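Local atomic coordinates of TetR family transcription regulator (PDB entry 3PAS), a protein that probably binds regulatory DNA through a predicted helix-turn-helix motif and controls transcription, as other TetR-family regulators do. Residues E101-H106 with H161-C166; D65-A70 with F93-E98; T153-P158 with L180-A185; A58-V63 with P117-R122. All coordinates share one frame; numbering follows the deposited sequence. Where two conformers were deposited one is given.

Contact 1 of 4, residues E101-H106 with H161-C166; sequences ELFRYH and HLVQRC. With ACT (acetate ion), chain M.
F103 and V163 meet at the edge of a small site in which an acetate ion, probably from the crystallisation liquor, bridges two helical segments, 101-106 and 161-166, that bury only 92 Å² between them. CE2 of F103 lies 4.2 Å from V163 CG2, a loose apolar touch, and the acetate touches side chains of both segments. Its methyl carbon CH3 sits 3.7 Å from F103 CD2 and 3.9 Å from V163 CG1, while the carboxylate turns to the polar side chains. R104 NH1 gives acetate OXT a weak hydrogen bond of 3.2 Å, bent to 122° at the hydrogen. With CG anti to its backbone N (chi1 -176°) and bends at chi2 and chi3, the arginine chain brings NH1 to the carboxylate, which the guanidinium meets obliquely. From the other helix, Q164 runs alongside the second carboxylate oxygen, with CB 3.5 Å from acetate O. Cutting Q164 back to alanine would keep the CB contact but remove CG and the amide, and would probably leave that oxygen less covered and the anion freer to shift. The ion thus has an apolar end against F103 and V163 and a charged end near R104, whose NH1 also makes a weak hydrogen bond to Y160. Around this site, L102 and V163 pack on helix 81-98, at I95 and F93, and Y105 on helices 5-24 and 52-76, whereas H161 and R165 face the second subunit, both binding E152 of that chain.

Contact 2 of 4, residues D65-A70 with F93-E98; sequences DQVIDA and FRIGLE
Segments 65-70 and 93-98 come nearest at V67 and I95, with CA atoms 7.7 Å apart. I95 makes both of the contacts from its segment, because it presents two branches to two residues one turn apart on the facing helix. Its CG1 stands anti to the carbonyl carbon (chi1 -64°) and the chain extends beyond it, which carries CD1 to within 3.7 Å of A70 CB. The other branch, CG2, approaches V67 CG2 at a looser 4.2 Å. The alanine methyl points toward the opposite helix and is small enough to accept the end of the isoleucine, whereas the valine flanks the same side chain with one of its two methyls. All the chemistry is aliphatic, and the 109 Å² buried is modest. In TetR-family proteins a long helix characteristically joins the DNA-binding region to the regulatory core; helix 52-76, which follows the predicted helix-turn-helix motif, fits that role, and this contact seats its middle on helix 81-98. The neighbours widen the apolar patch, for V67 also packs on L92, A70 on T91 and I95 on L102. A bound propanediol, probably from the crystallisation liquor, lies about 4 Å from the I95 side chain. The acidic residues of 65-70 are directed elsewhere: on helix 117-126, D65 forms a salt bridge with R122 and D69 another with R126.

Contact 3 of 4, residues T153-P158 with L180-A185; sequences TFMFRP and LAFNMA
A Met-aromatic contact between M155 and F182 helps pair helices 148-167 and 175-189, the last two of the chain, whose association with their counterparts is consistent with the four-helix dimer interface of the TetR family. The two segments run nearly antiparallel, at 152°, with their axes 9.4 Å apart. M155 is present as selenomethionine, and its SE lies 3.9 Å from F182 CE1, approaching the ring obliquely at 5.0 Å from its centroid. Bends at chi2 and chi3 (52° and 75°) fold the chain so that CE lies against the backbone of A185, 3.7 Å from its C atom. The same alanine meets the opposing backbone in turn: A185 CB is 3.3 Å from F154 O. Such closeness is possible because the alanine is small, and the CA atoms of M155 and A185 are only 5.2 Å apart. F182 is supported beyond the contact by W89, edge-to-face, and F154 packs on M184 of the second subunit. In an unbroken alpha helix F154 O would accept a bond from the residue four places on, but that residue is P158, which has no N-H to give, and the turn around 153-156 is widened. The carbonyl is therefore buried beneath a methyl group without a hydrogen-bonding partner, a polar cost set against otherwise apolar, polarisable packing.

Contact 4 of 4, residues A58-V63 with P117-R122; sequences ATFYYV and PEIQAR
Y61 and R122 lie flat against each other, the guanidinium stacked on one face of the phenol ring with the two planes inclined by only 22°. The overlap is off-centre: R122 CZ sits 4.0 Å from the ring centroid and comes closest to Y61 CD1, at 3.4 Å, so the cation covers the ring's rim more than its middle. This is a cation-pi stack, reached because the arginine chain bends sharply at chi2 (-83°) and then runs extended across the ring, with CD 3.5 Å from Y61 CE1. I119 comes obliquely from the other side of the ring plane, and its CG1 is 3.7 Å from Y61 OH. The isoleucine's second branch turns to F60, where I119 CG2 packs tightly against F60 CE2 at 3.4 Å. The axes of segments 58-63 and 117-122 run 26° from parallel and come no closer than 11.8 Å, a wide spacing that long side chains have to bridge. In the fold this packs helix 117-126 against helix 52-76, which also rests on helix 5-24 through T59, Y62 and V63, and F60 also stacks on F109 and meets the H106 ring. The charged end of R122 has a stronger partner than the ring, since NH1 forms a salt bridge with D65, one turn along from Y61. The D65 salt bridge probably helps fix the rotation of the guanidinium over the ring. At R122 a leucine would probably lose the flat cation stacked on Y61 and leave the D65 carboxylate without that positive partner.

In the fold
Contacts 1 and 2 are neighbours, with centres 10 Å apart: F103 CZ lies 3.6 Å from G96 CA and V163 CG1 3.4 Å from G96 O, so helix 81-98, which forms one side of contact 2, also packs against both helices of contact 1. Contacts 2 and 4 share helix 52-76 and are tied by the salt bridge between D65 and R122, although their centres are 15 Å apart. Contact 3 joins contact 1 through helix 148-167 and through L162 CD1, 3.6 Å from A181 CB; both reach the second subunit. Contacts 3 and 4 lie on opposite sides of the chain's centre. The bound acetate and propanediol may mark pockets but establish no natural ligand.

Contact 1 of 4, residues E101-H106 with H161-C166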
# COMPACT_ATOMS: atom_id res chain seq x y z
N GLU B 101 3.03 14.38 -5.57
CA GLU B 101 3.22 15.00 -4.24
C GLU B 101 1.90 15.23 -3.49
O GLU B 101 1.85 15.20 -2.25
CB GLU B 101 4.04 16.30 -4.38
CG GLU B 101 3.35 17.40 -5.20
CD GLU B 101 3.55 17.35 -6.72
OE1 GLU B 101 3.98 16.33 -7.28
OE2 GLU B 101 3.28 18.38 -7.35
N LEU B 102 0.80 15.44 -4.22
CA LEU B 102 -0.52 15.59 -3.59
C LEU B 102 -0.93 14.26 -2.94
O LEU B 102 -1.39 14.21 -1.80
CB LEU B 102 -1.56 15.98 -4.63
CG LEU B 102 -1.51 17.34 -5.32
CD1 LEU B 102 -2.70 17.35 -6.36
CD2 LEU B 102 -1.63 18.54 -4.27
N PHE B 103 -0.80 13.16 -3.67
CA PHE B 103 -1.07 11.84 -3.11
C PHE B 103 -0.14 11.53 -1.91
O PHE B 103 -0.57 10.96 -0.91
CB PHE B 103 -0.79 10.73 -4.14
CG PHE B 103 -1.88 10.51 -5.17
CD1 PHE B 103 -2.81 11.49 -5.49
CD2 PHE B 103 -1.92 9.29 -5.88
CE1 PHE B 103 -3.79 11.26 -6.47
CE2 PHE B 103 -2.90 9.07 -6.83
CZ PHE B 103 -3.83 10.08 -7.12
N ARG B 104 1.14 11.87 -2.03
CA ARG B 104 2.10 11.58 -0.93
C ARG B 104 1.77 12.40 0.33
O ARG B 104 1.78 11.85 1.44
CB ARG B 104 3.50 11.85 -1.41
CG ARG B 104 4.57 11.51 -0.42
CD ARG B 104 5.83 11.08 -1.15
NE ARG B 104 6.37 9.92 -0.47
CZ ARG B 104 5.81 8.71 -0.47
NH1 ARG B 104 4.67 8.47 -1.13
NH2 ARG B 104 6.40 7.72 0.19
N TYR B 105 1.46 13.68 0.14
CA TYR B 105 1.01 14.53 1.28
C TYR B 105 -0.23 13.91 1.95
O TYR B 105 -0.27 13.73 3.17
CB TYR B 105 0.78 16.00 0.89
CG TYR B 105 0.58 16.83 2.14
CD1 TYR B 105 1.67 17.35 2.81
CD2 TYR B 105 -0.66 16.93 2.75
CE1 TYR B 105 1.53 18.10 3.99
CE2 TYR B 105 -0.83 17.64 3.94
CZ TYR B 105 0.28 18.23 4.55
OH TYR B 105 0.17 18.93 5.72
N HIS B 106 -1.25 13.58 1.16
CA HIS B 106 -2.44 12.93 1.70
C HIS B 106 -2.12 11.64 2.53
O HIS B 106 -2.58 11.47 3.67
CB HIS B 106 -3.43 12.59 0.56
CG HIS B 106 -4.69 11.96 1.06
ND1 HIS B 106 -4.80 10.61 1.28
CD2 HIS B 106 -5.85 12.52 1.48
CE1 HIS B 106 -5.98 10.35 1.80
NE2 HIS B 106 -6.65 11.49 1.90
N HIS B 161 -1.13 2.86 -5.74
CA HIS B 161 -0.11 1.82 -5.97
C HIS B 161 0.38 1.81 -7.41
O HIS B 161 1.56 1.78 -7.65
CB HIS B 161 -0.69 0.47 -5.54
CG HIS B 161 0.26 -0.68 -5.66
ND1 HIS B 161 1.33 -0.87 -4.80
CD2 HIS B 161 0.28 -1.72 -6.53
CE1 HIS B 161 1.97 -1.98 -5.15
NE2 HIS B 161 1.35 -2.52 -6.19
N LEU B 162 -0.55 1.90 -8.37
CA LEU B 162 -0.20 1.87 -9.80
C LEU B 162 0.48 3.17 -10.24
O LEU B 162 1.41 3.13 -11.07
CB LEU B 162 -1.41 1.56 -10.65
CG LEU B 162 -1.87 0.09 -10.56
CD1 LEU B 162 -3.28 -0.13 -11.24
CD2 LEU B 162 -0.85 -0.81 -11.19
N VAL B 163 0.02 4.31 -9.72
CA VAL B 163 0.73 5.58 -10.01
C VAL B 163 2.22 5.47 -9.57
O VAL B 163 3.13 5.89 -10.27
CB VAL B 163 0.04 6.75 -9.37
CG1 VAL B 163 1.02 8.01 -9.30
CG2 VAL B 163 -1.26 7.08 -10.16
N GLN B 164 2.42 4.91 -8.40
CA GLN B 164 3.77 4.77 -7.83
C GLN B 164 4.61 3.85 -8.72
O GLN B 164 5.72 4.22 -9.11
CB GLN B 164 3.67 4.25 -6.40
CG GLN B 164 5.01 4.00 -5.68
CD GLN B 164 4.86 3.92 -4.16
OE1 GLN B 164 4.57 4.93 -3.49
NE2 GLN B 164 5.10 2.74 -3.61
N ARG B 165 4.05 2.69 -9.09
CA ARG B 165 4.72 1.82 -10.04
C ARG B 165 5.05 2.52 -11.36
O ARG B 165 6.15 2.33 -11.92
CB ARG B 165 3.93 0.52 -10.27
CG ARG B 165 3.92 -0.41 -9.07
CD ARG B 165 3.36 -1.80 -9.38
NE ARG B 165 4.38 -2.60 -10.04
CZ ARG B 165 4.78 -3.82 -9.70
NH1 ARG B 165 4.21 -4.51 -8.70
NH2 ARG B 165 5.71 -4.40 -10.43
N CYS B 166 4.15 3.34 -11.87
CA CYS B 166 4.41 4.05 -13.11
C CYS B 166 5.59 4.97 -12.97
O CYS B 166 6.48 4.98 -13.82
CB CYS B 166 3.21 4.89 -13.54
SG CYS B 166 1.89 3.91 -14.10
C ACT M . 3.01 8.27 -5.04
O ACT M . 3.93 7.71 -5.68
OXT ACT M . 3.38 8.92 -4.04
CH3 ACT M . 1.57 8.17 -5.44

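Contact 2 of 4, residues D65-A70 with F93-E98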
# COMPACT_ATOMS: atom_id res chain seq x y z
N ASP B 65 -9.25 18.77 -1.03
CA ASP B 65 -10.23 19.50 -1.85
C ASP B 65 -9.93 19.49 -3.34
O ASP B 65 -10.84 19.28 -4.16
CB ASP B 65 -10.40 20.92 -1.37
CG ASP B 65 -11.02 20.97 0.02
OD1 ASP B 65 -11.45 19.90 0.51
OD2 ASP B 65 -11.03 22.05 0.62
N GLN B 66 -8.69 19.75 -3.70
CA GLN B 66 -8.28 19.68 -5.09
C GLN B 66 -8.64 18.33 -5.70
O GLN B 66 -9.23 18.27 -6.80
CB GLN B 66 -6.76 19.83 -5.21
CG GLN B 66 -6.40 21.26 -5.18
CD GLN B 66 -5.06 21.43 -5.65
OE1 GLN B 66 -4.81 21.36 -6.86
NE2 GLN B 66 -4.13 21.63 -4.71
N VAL B 67 -8.22 17.26 -5.03
CA VAL B 67 -8.47 15.92 -5.52
C VAL B 67 -9.93 15.51 -5.49
O VAL B 67 -10.42 14.98 -6.48
CB VAL B 67 -7.62 14.85 -4.79
CG1 VAL B 67 -8.06 13.46 -5.20
CG2 VAL B 67 -6.11 15.07 -5.09
N ILE B 68 -10.61 15.70 -4.36
CA ILE B 68 -12.04 15.32 -4.22
C ILE B 68 -12.88 16.08 -5.24
O ILE B 68 -13.73 15.49 -5.93
CB ILE B 68 -12.57 15.61 -2.81
CG1 ILE B 68 -11.87 14.64 -1.83
CG2 ILE B 68 -14.12 15.54 -2.77
CD1 ILE B 68 -12.15 14.92 -0.36
N ASP B 69 -12.68 17.40 -5.35
CA ASP B 69 -13.48 18.18 -6.30
C ASP B 69 -13.32 17.74 -7.77
O ASP B 69 -14.32 17.70 -8.50
CB ASP B 69 -13.20 19.67 -6.17
CG ASP B 69 -13.58 20.20 -4.80
OD1 ASP B 69 -14.30 19.51 -4.04
OD2 ASP B 69 -13.13 21.32 -4.46
N ALA B 70 -12.09 17.45 -8.19
CA ALA B 70 -11.82 16.93 -9.52
C ALA B 70 -12.50 15.59 -9.72
O ALA B 70 -13.08 15.34 -10.76
CB ALA B 70 -10.30 16.78 -9.78
N PHE B 93 -6.03 9.00 -11.58
CA PHE B 93 -4.80 8.38 -12.03
C PHE B 93 -3.94 9.48 -12.69
O PHE B 93 -2.74 9.55 -12.43
CB PHE B 93 -5.11 7.24 -12.98
CG PHE B 93 -4.03 6.20 -13.05
CD1 PHE B 93 -2.80 6.51 -13.58
CD2 PHE B 93 -4.27 4.89 -12.66
CE1 PHE B 93 -1.82 5.56 -13.68
CE2 PHE B 93 -3.28 3.96 -12.72
CZ PHE B 93 -2.06 4.28 -13.26
N ARG B 94 -4.57 10.36 -13.49
CA ARG B 94 -3.84 11.44 -14.14
C ARG B 94 -3.30 12.44 -13.15
O ARG B 94 -2.20 12.94 -13.32
CB ARG B 94 -4.73 12.16 -15.15
CG ARG B 94 -5.01 11.32 -16.36
CD ARG B 94 -5.99 12.00 -17.34
NE ARG B 94 -5.92 11.31 -18.63
CZ ARG B 94 -5.67 11.87 -19.81
NH1 ARG B 94 -5.49 13.19 -19.95
NH2 ARG B 94 -5.61 11.09 -20.88
N ILE B 95 -4.07 12.76 -12.12
CA ILE B 95 -3.61 13.64 -11.06
C ILE B 95 -2.38 13.06 -10.37
O ILE B 95 -1.41 13.78 -10.14
CB ILE B 95 -4.71 13.98 -10.02
CG1 ILE B 95 -5.84 14.78 -10.68
CG2 ILE B 95 -4.10 14.70 -8.78
CD1 ILE B 95 -7.17 14.85 -9.82
N GLY B 96 -2.42 11.76 -10.06
CA GLY B 96 -1.28 11.08 -9.42
C GLY B 96 -0.03 11.15 -10.28
O GLY B 96 1.07 11.35 -9.77
N LEU B 97 -0.19 10.96 -11.60
CA LEU B 97 0.95 11.00 -12.52
C LEU B 97 1.59 12.39 -12.65
O LEU B 97 2.81 12.50 -12.71
CB LEU B 97 0.57 10.50 -13.92
CG LEU B 97 0.26 8.99 -14.01
CD1 LEU B 97 -0.27 8.68 -15.45
CD2 LEU B 97 1.46 8.08 -13.64
N GLU B 98 0.76 13.43 -12.62
CA GLU B 98 1.25 14.79 -12.79
C GLU B 98 1.66 15.46 -11.48
O GLU B 98 2.63 16.23 -11.46
CB GLU B 98 0.19 15.64 -13.51
CG GLU B 98 -0.16 15.10 -14.91
CD GLU B 98 0.91 15.38 -15.98
OE1 GLU B 98 1.10 16.57 -16.33
OE2 GLU B 98 1.52 14.42 -16.51

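Contact 3 of 4, residues T153-P158 with L180-A185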
# COMPACT_ATOMS: atom_id res chain seq x y z
N THR B 153 -10.04 -0.63 -0.65
CA THR B 153 -8.91 -1.49 -1.01
C THR B 153 -8.83 -1.85 -2.48
O THR B 153 -7.71 -1.86 -3.05
CB THR B 153 -8.94 -2.80 -0.13
OG1 THR B 153 -8.82 -2.39 1.24
CG2 THR B 153 -7.80 -3.78 -0.49
N PHE B 154 -9.99 -2.11 -3.09
CA PHE B 154 -10.03 -2.58 -4.46
C PHE B 154 -10.38 -1.52 -5.52
O PHE B 154 -10.16 -1.76 -6.68
CB PHE B 154 -10.98 -3.78 -4.62
CG PHE B 154 -10.43 -5.04 -3.99
CD1 PHE B 154 -9.48 -5.78 -4.65
CD2 PHE B 154 -10.78 -5.40 -2.69
CE1 PHE B 154 -8.91 -6.91 -4.07
CE2 PHE B 154 -10.19 -6.53 -2.07
CZ PHE B 154 -9.27 -7.31 -2.76
N MSE B 155 -10.96 -0.40 -5.11
CA MSE B 155 -11.38 0.67 -6.05
C MSE B 155 -10.58 1.99 -5.95
O MSE B 155 -10.46 2.70 -6.93
CB MSE B 155 -12.88 0.94 -5.95
CG MSE B 155 -13.50 2.01 -6.91
SE MSE B 155 -13.13 1.82 -8.79
CE MSE B 155 -14.37 0.31 -9.13
N PHE B 156 -10.02 2.32 -4.79
CA PHE B 156 -9.25 3.58 -4.68
C PHE B 156 -7.77 3.38 -4.46
O PHE B 156 -6.92 3.96 -5.16
CB PHE B 156 -9.90 4.43 -3.60
CG PHE B 156 -11.32 4.75 -3.92
CD1 PHE B 156 -11.63 5.79 -4.80
CD2 PHE B 156 -12.36 3.97 -3.43
CE1 PHE B 156 -12.94 6.05 -5.13
CE2 PHE B 156 -13.67 4.25 -3.75
CZ PHE B 156 -13.96 5.30 -4.60
N ARG B 157 -7.43 2.48 -3.55
CA ARG B 157 -6.04 2.25 -3.25
C ARG B 157 -5.23 1.80 -4.44
O ARG B 157 -4.07 2.15 -4.54
CB ARG B 157 -5.90 1.21 -2.14
CG ARG B 157 -4.51 1.00 -1.63
CD ARG B 157 -4.09 2.27 -0.92
NE ARG B 157 -2.83 2.11 -0.23
CZ ARG B 157 -2.21 3.10 0.39
NH1 ARG B 157 -2.73 4.33 0.39
NH2 ARG B 157 -1.07 2.86 0.99
N PRO B 158 -5.83 1.03 -5.37
CA PRO B 158 -4.92 0.61 -6.46
C PRO B 158 -4.41 1.75 -7.35
O PRO B 158 -3.37 1.57 -8.00
CB PRO B 158 -5.76 -0.40 -7.27
CG PRO B 158 -6.75 -0.93 -6.25
CD PRO B 158 -7.08 0.27 -5.37
N LEU B 180 -7.71 -0.63 -18.42
CA LEU B 180 -7.64 -2.03 -18.07
C LEU B 180 -7.60 -2.22 -16.55
O LEU B 180 -8.31 -3.06 -16.00
CB LEU B 180 -6.41 -2.64 -18.69
CG LEU B 180 -6.00 -4.06 -18.31
CD1 LEU B 180 -7.16 -5.04 -18.63
CD2 LEU B 180 -4.76 -4.41 -19.14
N ALA B 181 -6.78 -1.41 -15.88
CA ALA B 181 -6.73 -1.44 -14.42
C ALA B 181 -8.11 -1.08 -13.82
O ALA B 181 -8.56 -1.74 -12.86
CB ALA B 181 -5.65 -0.41 -13.93
N PHE B 182 -8.79 -0.06 -14.36
CA PHE B 182 -10.15 0.21 -13.88
C PHE B 182 -11.10 -0.97 -14.09
O PHE B 182 -11.92 -1.27 -13.21
CB PHE B 182 -10.82 1.48 -14.49
CG PHE B 182 -12.30 1.59 -14.14
CD1 PHE B 182 -12.66 2.08 -12.92
CD2 PHE B 182 -13.31 1.12 -15.00
CE1 PHE B 182 -14.01 2.14 -12.54
CE2 PHE B 182 -14.65 1.17 -14.62
CZ PHE B 182 -14.99 1.69 -13.40
N ASN B 183 -11.01 -1.62 -15.25
CA ASN B 183 -11.88 -2.80 -15.48
C ASN B 183 -11.68 -3.92 -14.42
O ASN B 183 -12.62 -4.57 -14.01
CB ASN B 183 -11.68 -3.36 -16.88
CG ASN B 183 -12.26 -2.42 -17.96
OD1 ASN B 183 -13.12 -1.59 -17.68
ND2 ASN B 183 -11.75 -2.52 -19.16
N MSE B 184 -10.44 -4.09 -13.99
CA MSE B 184 -10.11 -5.03 -12.93
C MSE B 184 -10.70 -4.58 -11.59
O MSE B 184 -11.26 -5.42 -10.84
CB MSE B 184 -8.60 -5.27 -12.86
CG MSE B 184 -8.11 -5.98 -14.11
SE MSE B 184 -6.23 -6.15 -14.18
CE MSE B 184 -6.04 -7.70 -12.86
N ALA B 185 -10.57 -3.28 -11.29
CA ALA B 185 -11.12 -2.71 -10.05
C ALA B 185 -12.62 -2.85 -10.01
O ALA B 185 -13.19 -3.26 -8.99
CB ALA B 185 -10.71 -1.24 -9.85

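Contact 4 of 4, residues A58-V63 with P117-R122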
# COMPACT_ATOMS: atom_id res chain seq x y z
N ALA B 58 -4.47 22.97 6.98
CA ALA B 58 -4.93 23.73 5.80
C ALA B 58 -4.40 23.07 4.50
O ALA B 58 -5.08 23.05 3.47
CB ALA B 58 -4.50 25.24 5.89
N THR B 59 -3.17 22.60 4.56
CA THR B 59 -2.54 21.94 3.42
C THR B 59 -3.26 20.62 3.14
O THR B 59 -3.48 20.26 1.99
CB THR B 59 -0.99 21.71 3.64
OG1 THR B 59 -0.33 22.99 3.81
CG2 THR B 59 -0.34 21.05 2.39
N PHE B 60 -3.60 19.89 4.20
CA PHE B 60 -4.32 18.64 4.02
C PHE B 60 -5.67 18.91 3.32
O PHE B 60 -6.04 18.22 2.35
CB PHE B 60 -4.52 17.91 5.33
CG PHE B 60 -5.25 16.61 5.17
CD1 PHE B 60 -4.62 15.56 4.60
CD2 PHE B 60 -6.57 16.50 5.52
CE1 PHE B 60 -5.30 14.33 4.43
CE2 PHE B 60 -7.23 15.29 5.37
CZ PHE B 60 -6.61 14.23 4.82
N TYR B 61 -6.37 19.94 3.76
CA TYR B 61 -7.64 20.31 3.12
C TYR B 61 -7.51 20.83 1.72
O TYR B 61 -8.37 20.57 0.86
CB TYR B 61 -8.41 21.33 3.97
CG TYR B 61 -8.95 20.77 5.24
CD1 TYR B 61 -9.50 19.49 5.28
CD2 TYR B 61 -9.01 21.54 6.39
CE1 TYR B 61 -10.04 18.97 6.45
CE2 TYR B 61 -9.55 21.02 7.57
CZ TYR B 61 -10.07 19.74 7.59
OH TYR B 61 -10.61 19.22 8.73
N TYR B 62 -6.45 21.58 1.46
CA TYR B 62 -6.14 22.03 0.12
C TYR B 62 -5.89 20.82 -0.83
O TYR B 62 -6.43 20.75 -1.96
CB TYR B 62 -4.90 22.91 0.18
CG TYR B 62 -4.26 23.22 -1.14
CD1 TYR B 62 -4.79 24.18 -1.98
CD2 TYR B 62 -3.07 22.60 -1.54
CE1 TYR B 62 -4.18 24.51 -3.17
CE2 TYR B 62 -2.47 22.92 -2.73
CZ TYR B 62 -3.04 23.90 -3.55
OH TYR B 62 -2.47 24.25 -4.78
N VAL B 63 -5.09 19.87 -0.37
CA VAL B 63 -4.75 18.69 -1.17
C VAL B 63 -6.04 17.85 -1.41
O VAL B 63 -6.42 17.53 -2.54
CB VAL B 63 -3.62 17.89 -0.48
CG1 VAL B 63 -3.49 16.53 -1.09
CG2 VAL B 63 -2.25 18.69 -0.52
N PRO B 117 -10.58 11.31 13.43
CA PRO B 117 -11.89 10.96 12.85
C PRO B 117 -12.71 12.15 12.35
O PRO B 117 -13.46 12.01 11.39
CB PRO B 117 -12.61 10.28 14.02
CG PRO B 117 -11.48 9.70 14.86
CD PRO B 117 -10.38 10.70 14.76
N GLU B 118 -12.59 13.30 13.01
CA GLU B 118 -13.31 14.50 12.59
C GLU B 118 -12.82 15.00 11.20
O GLU B 118 -13.60 15.49 10.40
CB GLU B 118 -13.05 15.60 13.64
CG GLU B 118 -13.74 16.98 13.43
CD GLU B 118 -12.92 18.15 14.02
OE1 GLU B 118 -11.82 18.42 13.48
OE2 GLU B 118 -13.36 18.80 15.01
N ILE B 119 -11.51 14.91 10.96
CA ILE B 119 -10.94 15.33 9.68
C ILE B 119 -11.47 14.39 8.57
O ILE B 119 -11.96 14.85 7.54
CB ILE B 119 -9.42 15.39 9.73
CG1 ILE B 119 -8.98 16.51 10.71
CG2 ILE B 119 -8.83 15.64 8.31
CD1 ILE B 119 -7.52 16.45 11.08
N GLN B 120 -11.36 13.10 8.83
CA GLN B 120 -11.91 12.01 8.01
C GLN B 120 -13.34 12.30 7.65
O GLN B 120 -13.67 12.31 6.48
CB GLN B 120 -11.89 10.72 8.80
CG GLN B 120 -12.57 9.53 8.16
CD GLN B 120 -11.59 8.51 7.69
OE1 GLN B 120 -10.55 8.84 7.12
NE2 GLN B 120 -11.90 7.25 7.96
N ALA B 121 -14.17 12.59 8.65
CA ALA B 121 -15.59 12.87 8.46
C ALA B 121 -15.79 14.07 7.56
O ALA B 121 -16.68 14.05 6.67
CB ALA B 121 -16.29 13.11 9.82
N ARG B 122 -14.98 15.12 7.75
CA ARG B 122 -15.09 16.31 6.90
C ARG B 122 -14.83 15.97 5.41
O ARG B 122 -15.53 16.45 4.53
CB ARG B 122 -14.13 17.41 7.39
CG ARG B 122 -14.19 18.74 6.62
CD ARG B 122 -13.33 18.69 5.34
NE ARG B 122 -13.01 20.02 4.80
CZ ARG B 122 -12.40 20.26 3.65
NH1 ARG B 122 -12.02 19.26 2.86
NH2 ARG B 122 -12.18 21.51 3.27